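Local coordinates for protein transcriptional repressor of the blcABC operon (Agrobacterium tumefaciens, PDB 3MQ0) that represses transcription of the blcABC operon, probably by binding DNA through a helix-turn-helix domain, and is regulated via oligomerization, at residues A223-Y228 with T259-L264; L100-T105 with E266-R271. All coordinates share one frame; numbering follows the deposited sequence.

Interaction 1: residues A223-Y228 with T259-L264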
loop_
_atom_site.group_PDB
_atom_site.type_symbol
_atom_site.label_atom_id
_atom_site.label_comp_id
_atom_site.label_asym_id
_atom_site.label_seq_id
_atom_site.Cartn_x
_atom_site.Cartn_y
_atom_site.Cartn_z
ATOM N N ALA B 223 -2.984 25.407 0.819
ATOM C CA ALA B 223 -3.723 24.230 1.268
ATOM C C ALA B 223 -2.848 22.983 1.178
ATOM O O ALA B 223 -1.853 22.955 0.453
ATOM C CB ALA B 223 -4.984 24.035 0.431
ATOM N N ALA B 224 -3.234 21.937 1.899
ATOM C CA ALA B 224 -2.421 20.737 1.979
ATOM C C ALA B 224 -2.840 19.684 0.954
ATOM O O ALA B 224 -4.021 19.464 0.717
ATOM C CB ALA B 224 -2.508 20.135 3.379
ATOM N N ILE B 225 -1.849 19.023 0.379
ATOM C CA ILE B 225 -2.063 17.877 -0.503
ATOM C C ILE B 225 -1.652 16.651 0.291
ATOM O O ILE B 225 -0.576 16.631 0.896
ATOM C CB ILE B 225 -1.186 17.977 -1.771
ATOM C CG1 ILE B 225 -1.424 19.298 -2.523
ATOM C CG2 ILE B 225 -1.380 16.750 -2.679
ATOM C CD1 ILE B 225 -2.848 19.546 -2.889
ATOM N N ARG B 226 -2.502 15.632 0.309
ATOM C CA ARG B 226 -2.188 14.430 1.067
ATOM C C ARG B 226 -1.990 13.228 0.157
ATOM O O ARG B 226 -2.623 13.132 -0.901
ATOM C CB ARG B 226 -3.280 14.159 2.094
ATOM C CG ARG B 226 -3.319 15.260 3.147
ATOM C CD ARG B 226 -4.450 15.123 4.143
ATOM N NE ARG B 226 -4.533 16.348 4.940
ATOM C CZ ARG B 226 -3.744 16.626 5.970
ATOM N NH1 ARG B 226 -2.816 15.759 6.350
ATOM N NH2 ARG B 226 -3.885 17.774 6.624
ATOM N N ASP B 227 -1.106 12.323 0.575
ATOM C CA ASP B 227 -0.800 11.117 -0.197
ATOM C C ASP B 227 -1.670 9.965 0.272
ATOM O O ASP B 227 -2.478 10.122 1.190
ATOM C CB ASP B 227 0.688 10.746 -0.078
ATOM C CG ASP B 227 1.132 10.510 1.365
ATOM O OD1 ASP B 227 0.369 9.919 2.161
ATOM O OD2 ASP B 227 2.266 10.918 1.707
ATOM N N TYR B 228 -1.497 8.802 -0.345
ATOM C CA TYR B 228 -2.372 7.681 -0.049
ATOM C C TYR B 228 -2.394 7.403 1.451
ATOM O O TYR B 228 -3.414 7.005 2.004
ATOM C CB TYR B 228 -1.955 6.442 -0.844
ATOM C CG TYR B 228 -0.625 5.863 -0.446
ATOM C CD1 TYR B 228 -0.553 4.740 0.371
ATOM C CD2 TYR B 228 0.562 6.432 -0.891
ATOM C CE1 TYR B 228 0.668 4.202 0.739
ATOM C CE2 TYR B 228 1.788 5.902 -0.530
ATOM C CZ TYR B 228 1.835 4.788 0.286
ATOM O OH TYR B 228 3.055 4.262 0.645
ATOM N N THR B 259 -10.722 22.694 -1.095
ATOM C CA THR B 259 -11.402 21.606 -1.786
ATOM C C THR B 259 -10.673 21.177 -3.070
ATOM O O THR B 259 -10.705 20.005 -3.454
ATOM C CB THR B 259 -12.871 21.944 -2.079
ATOM O OG1 THR B 259 -12.945 23.186 -2.779
ATOM C CG2 THR B 259 -13.649 22.073 -0.762
ATOM N N THR B 260 -10.041 22.134 -3.733
ATOM C CA THR B 260 -9.184 21.846 -4.884
ATOM C C THR B 260 -8.053 20.924 -4.449
ATOM O O THR B 260 -7.743 19.937 -5.125
ATOM C CB THR B 260 -8.576 23.159 -5.469
ATOM O OG1 THR B 260 -9.622 23.936 -6.066
ATOM C CG2 THR B 260 -7.495 22.853 -6.518
ATOM N N ALA B 261 -7.444 21.240 -3.308
ATOM C CA ALA B 261 -6.362 20.422 -2.759
ATOM C C ALA B 261 -6.842 19.016 -2.407
ATOM O O ALA B 261 -6.147 18.041 -2.667
ATOM C CB ALA B 261 -5.761 21.096 -1.524
ATOM N N ASN B 262 -8.020 18.918 -1.790
ATOM C CA ASN B 262 -8.642 17.619 -1.530
ATOM C C ASN B 262 -8.855 16.783 -2.798
ATOM O O ASN B 262 -8.624 15.571 -2.805
ATOM C CB ASN B 262 -9.955 17.795 -0.757
ATOM C CG ASN B 262 -9.722 18.252 0.677
ATOM O OD1 ASN B 262 -8.605 18.186 1.176
ATOM N ND2 ASN B 262 -10.766 18.723 1.333
ATOM N N ALA B 263 -9.271 17.432 -3.879
ATOM C CA ALA B 263 -9.482 16.722 -5.145
ATOM C C ALA B 263 -8.151 16.239 -5.710
ATOM O O ALA B 263 -8.050 15.142 -6.257
ATOM C CB ALA B 263 -10.191 17.614 -6.154
ATOM N N LEU B 264 -7.115 17.056 -5.574
ATOM C CA LEU B 264 -5.793 16.636 -6.019
ATOM C C LEU B 264 -5.276 15.447 -5.197
ATOM O O LEU B 264 -4.706 14.504 -5.752
ATOM C CB LEU B 264 -4.810 17.814 -5.935
ATOM C CG LEU B 264 -3.456 17.707 -6.627
ATOM C CD1 LEU B 264 -3.615 17.266 -8.068
ATOM C CD2 LEU B 264 -2.741 19.053 -6.567
HETATM O O HOH W 1 -5.782 17.582 1.017
#
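Ala261 turns its methyl group into strand 223-226 and meets three consecutive residues there. Ala261 CB lies 3.6 Å from Ala223 CB, a methyl-on-methyl contact at the upstream end. Between the two side-chain contacts, Ala261 CB sits 3.3 Å from Ala224 O, so the strand backbone itself forms part of the surface that the helix touches. Downstream, Ile225 CD1 reaches to 3.6 Å from Ala261 CB. The CA atoms of Ile225 and Ala261 are 5.5 Å apart, a spacing consistent with the small residue on the helix side.

Ile225 does not aim its CB straight at the helix; the delta methyl makes the approach. CG1 lies beside the backbone N (chi1 -56°), and a second turn at chi2 (-55°) brings CD1 between Ala261 and Leu264, one helical turn apart on the same flank. Leu264 closes the far side of that notch with CD2, 3.7 Å from Ile225 CD1.

The polar part of the interface is indirect. A water hydrogen-bonds to Ala224 O at 2.6 Å and to Asn262 OD1 at 2.9 Å, bridging the strand carbonyl to an amide whose side chain sets out away from the strand and turns its end back toward it. Beyond the two segments, Ser265 OG hydrogen-bonds both Arg226 N and Ala261 O.

The axes of 223-226 and 259-264 run nearly parallel, 11° apart and 7.1 Å at closest approach, and Ala261 also touches Ile236 on the adjacent strand 232-241. A helix laid along one face of a six-stranded antiparallel sheet in this way belongs to the GAF fold of the IclR-type C-terminal domain.

Interaction 2: residues L100-T105 with E266-R271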
loop_
_atom_site.group_PDB
_atom_site.type_symbol
_atom_site.label_atom_id
_atom_site.label_comp_id
_atom_site.label_asym_id
_atom_site.label_seq_id
_atom_site.Cartn_x
_atom_site.Cartn_y
_atom_site.Cartn_z
ATOM N N LEU B 100 3.477 7.312 -9.986
ATOM C CA LEU B 100 2.967 8.548 -9.387
ATOM C C LEU B 100 3.911 9.735 -9.591
ATOM O O LEU B 100 5.069 9.704 -9.175
ATOM C CB LEU B 100 2.680 8.346 -7.895
ATOM C CG LEU B 100 1.618 9.247 -7.255
ATOM C CD1 LEU B 100 0.322 9.189 -8.046
ATOM C CD2 LEU B 100 1.385 8.852 -5.804
ATOM N N ASP B 101 3.398 10.781 -10.234
ATOM C CA ASP B 101 4.168 11.986 -10.526
ATOM C C ASP B 101 3.315 13.180 -10.122
ATOM O O ASP B 101 2.436 13.601 -10.867
ATOM C CB ASP B 101 4.485 12.054 -12.017
ATOM C CG ASP B 101 5.427 13.202 -12.375
ATOM O OD1 ASP B 101 5.414 14.250 -11.690
ATOM O OD2 ASP B 101 6.185 13.053 -13.357
ATOM N N ILE B 102 3.566 13.704 -8.935
ATOM C CA ILE B 102 2.717 14.750 -8.381
ATOM C C ILE B 102 2.729 16.039 -9.224
ATOM O O ILE B 102 1.704 16.704 -9.375
ATOM C CB ILE B 102 3.082 15.032 -6.911
ATOM C CG1 ILE B 102 2.090 15.999 -6.284
ATOM C CG2 ILE B 102 4.508 15.549 -6.788
ATOM C CD1 ILE B 102 2.417 16.319 -4.852
ATOM N N VAL B 103 3.877 16.382 -9.794
ATOM C CA VAL B 103 3.957 17.613 -10.556
ATOM C C VAL B 103 3.087 17.552 -11.809
ATOM O O VAL B 103 2.384 18.509 -12.123
ATOM C CB VAL B 103 5.413 17.943 -10.932
ATOM C CG1 VAL B 103 5.467 19.148 -11.869
ATOM C CG2 VAL B 103 6.227 18.186 -9.666
ATOM N N SER B 104 3.130 16.445 -12.545
ATOM C CA SER B 104 2.295 16.353 -13.743
ATOM C C SER B 104 0.802 16.259 -13.366
ATOM O O SER B 104 -0.046 16.806 -14.057
ATOM C CB SER B 104 2.713 15.183 -14.643
ATOM O OG SER B 104 2.588 13.946 -13.968
ATOM N N THR B 105 0.495 15.580 -12.264
ATOM C CA THR B 105 -0.878 15.509 -11.761
ATOM C C THR B 105 -1.401 16.912 -11.423
ATOM O O THR B 105 -2.507 17.294 -11.799
ATOM C CB THR B 105 -0.948 14.607 -10.506
ATOM O OG1 THR B 105 -0.535 13.279 -10.862
ATOM C CG2 THR B 105 -2.362 14.567 -9.932
ATOM N N GLU B 266 -7.006 13.146 -3.708
ATOM C CA GLU B 266 -7.733 11.961 -4.153
ATOM C C GLU B 266 -7.075 11.334 -5.383
ATOM O O GLU B 266 -6.970 10.116 -5.503
ATOM C CB GLU B 266 -9.188 12.305 -4.441
ATOM C CG GLU B 266 -10.056 11.080 -4.642
ATOM C CD GLU B 266 -11.528 11.420 -4.744
ATOM O OE1 GLU B 266 -11.943 11.953 -5.797
ATOM O OE2 GLU B 266 -12.266 11.157 -3.770
ATOM N N LYS B 267 -6.589 12.169 -6.285
ATOM C CA LYS B 267 -5.896 11.664 -7.459
ATOM C C LYS B 267 -4.608 10.948 -7.085
ATOM O O LYS B 267 -4.110 10.150 -7.857
ATOM C CB LYS B 267 -5.608 12.807 -8.436
ATOM C CG LYS B 267 -6.862 13.378 -9.063
ATOM C CD LYS B 267 -6.530 14.481 -10.057
ATOM C CE LYS B 267 -7.786 14.940 -10.795
ATOM N NZ LYS B 267 -7.529 16.171 -11.601
ATOM N N LEU B 268 -4.083 11.230 -5.893
ATOM C CA LEU B 268 -2.823 10.644 -5.449
ATOM C C LEU B 268 -3.023 9.462 -4.514
ATOM O O LEU B 268 -2.052 8.899 -3.994
ATOM C CB LEU B 268 -1.945 11.706 -4.779
ATOM C CG LEU B 268 -1.610 12.932 -5.626
ATOM C CD1 LEU B 268 -0.806 13.936 -4.798
ATOM C CD2 LEU B 268 -0.840 12.523 -6.873
ATOM N N GLY B 269 -4.278 9.091 -4.289
ATOM C CA GLY B 269 -4.582 7.921 -3.494
ATOM C C GLY B 269 -5.202 8.197 -2.139
ATOM O O GLY B 269 -5.635 7.267 -1.463
ATOM N N TYR B 270 -5.251 9.465 -1.731
ATOM C CA TYR B 270 -5.867 9.817 -0.460
ATOM C C TYR B 270 -7.366 9.508 -0.459
ATOM O O TYR B 270 -8.079 9.829 -1.409
ATOM C CB TYR B 270 -5.636 11.299 -0.155
ATOM C CG TYR B 270 -6.263 11.771 1.138
ATOM C CD1 TYR B 270 -5.857 11.248 2.358
ATOM C CD2 TYR B 270 -7.254 12.742 1.134
ATOM C CE1 TYR B 270 -6.424 11.681 3.541
ATOM C CE2 TYR B 270 -7.825 13.181 2.315
ATOM C CZ TYR B 270 -7.405 12.646 3.514
ATOM O OH TYR B 270 -7.972 13.075 4.693
ATOM N N ARG B 271 -7.828 8.874 0.618
ATOM C CA ARG B 271 -9.240 8.566 0.811
ATOM C C ARG B 271 -9.752 9.291 2.045
ATOM O O ARG B 271 -9.472 8.876 3.173
ATOM C CB ARG B 271 -9.429 7.058 1.004
ATOM C CG ARG B 271 -9.049 6.223 -0.199
ATOM C CD ARG B 271 -10.086 6.376 -1.285
ATOM N NE ARG B 271 -11.407 5.998 -0.794
ATOM C CZ ARG B 271 -12.538 6.198 -1.462
ATOM N NH1 ARG B 271 -12.512 6.776 -2.656
ATOM N NH2 ARG B 271 -13.695 5.823 -0.933
HETATM O O HOH W 2 -4.747 15.781 -12.624
#
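Leu268 pushes its two methyl groups among Leu100, Ile102 and Thr105, joining the start of helix 102-110 to the Schellman motif that ends helix 247-267 in the GAF-fold domain. Gly269 has a positive phi (110°), and two bonds run back into the last helical turn, one of them from Gly269 N to Glu266 O.

The apolar contacts divide between the branches of Leu268. Leu268 CD2 lies 3.7 Å from Leu100 CD1 and 4.0 Å from Thr105 CG2, whereas Leu268 CD1 lies 3.9 Å from Ile102 CG1. Leu100 and Ile102 each cross Leu268 at roughly a right angle, so the chains touch at crossing points, Leu100 by a methyl and Ile102 by its CG1 methylene. Thr105 also slides past Lys267 in the opposite sense, its CG2 4.0 Å from Lys267 CB; with CG2 anti to the backbone N the methyl faces both Lys267 and Leu268, and OG1 is placed to bond Asp101 O.

Hydrogen bonds shape segment 100-105 from within. Asp101 is the N-cap of helix 102-110: OD1 accepts from Ser104 N at 3.3 Å with an angle of 169°, met from above the carboxylate plane. Asp101 O gathers three donors, Thr105 N, Ser104 OG and Thr105 OG1. Thr105 OG1 has a second partner in Arg84 of the second subunit, placing this end at the dimer interface.

Polar linkage across the segments runs through water. The extended chain of Lys267 carries NZ, already hydrogen-bonded to His109 ND1, to a water that accepts from NZ at 3.0 Å and donates to Thr105 O at 2.8 Å.

From the N terminus, the chain leaves helix 89-98, passes 100-105 into helix 102-110, and builds most of the sheet before reaching 223-228. Strand 232-241 follows, then helix 247-267, whose residues 259-264 return to 223-228; interaction 1 thus closes a loop with 30 intervening residues. One residue further on, 266-271 meets 100-105, so interaction 2 closes a loop of 160 residues with interaction 1 nested inside it. Helix 247-267 serves both, tying the sheet to helix 102-110. Their centres are 9 Å apart and they touch directly: Leu264 CD1 is 3.5 Å from Thr105 CG2, and Ile225 CG2 is 3.6 Å from Leu268 CD1.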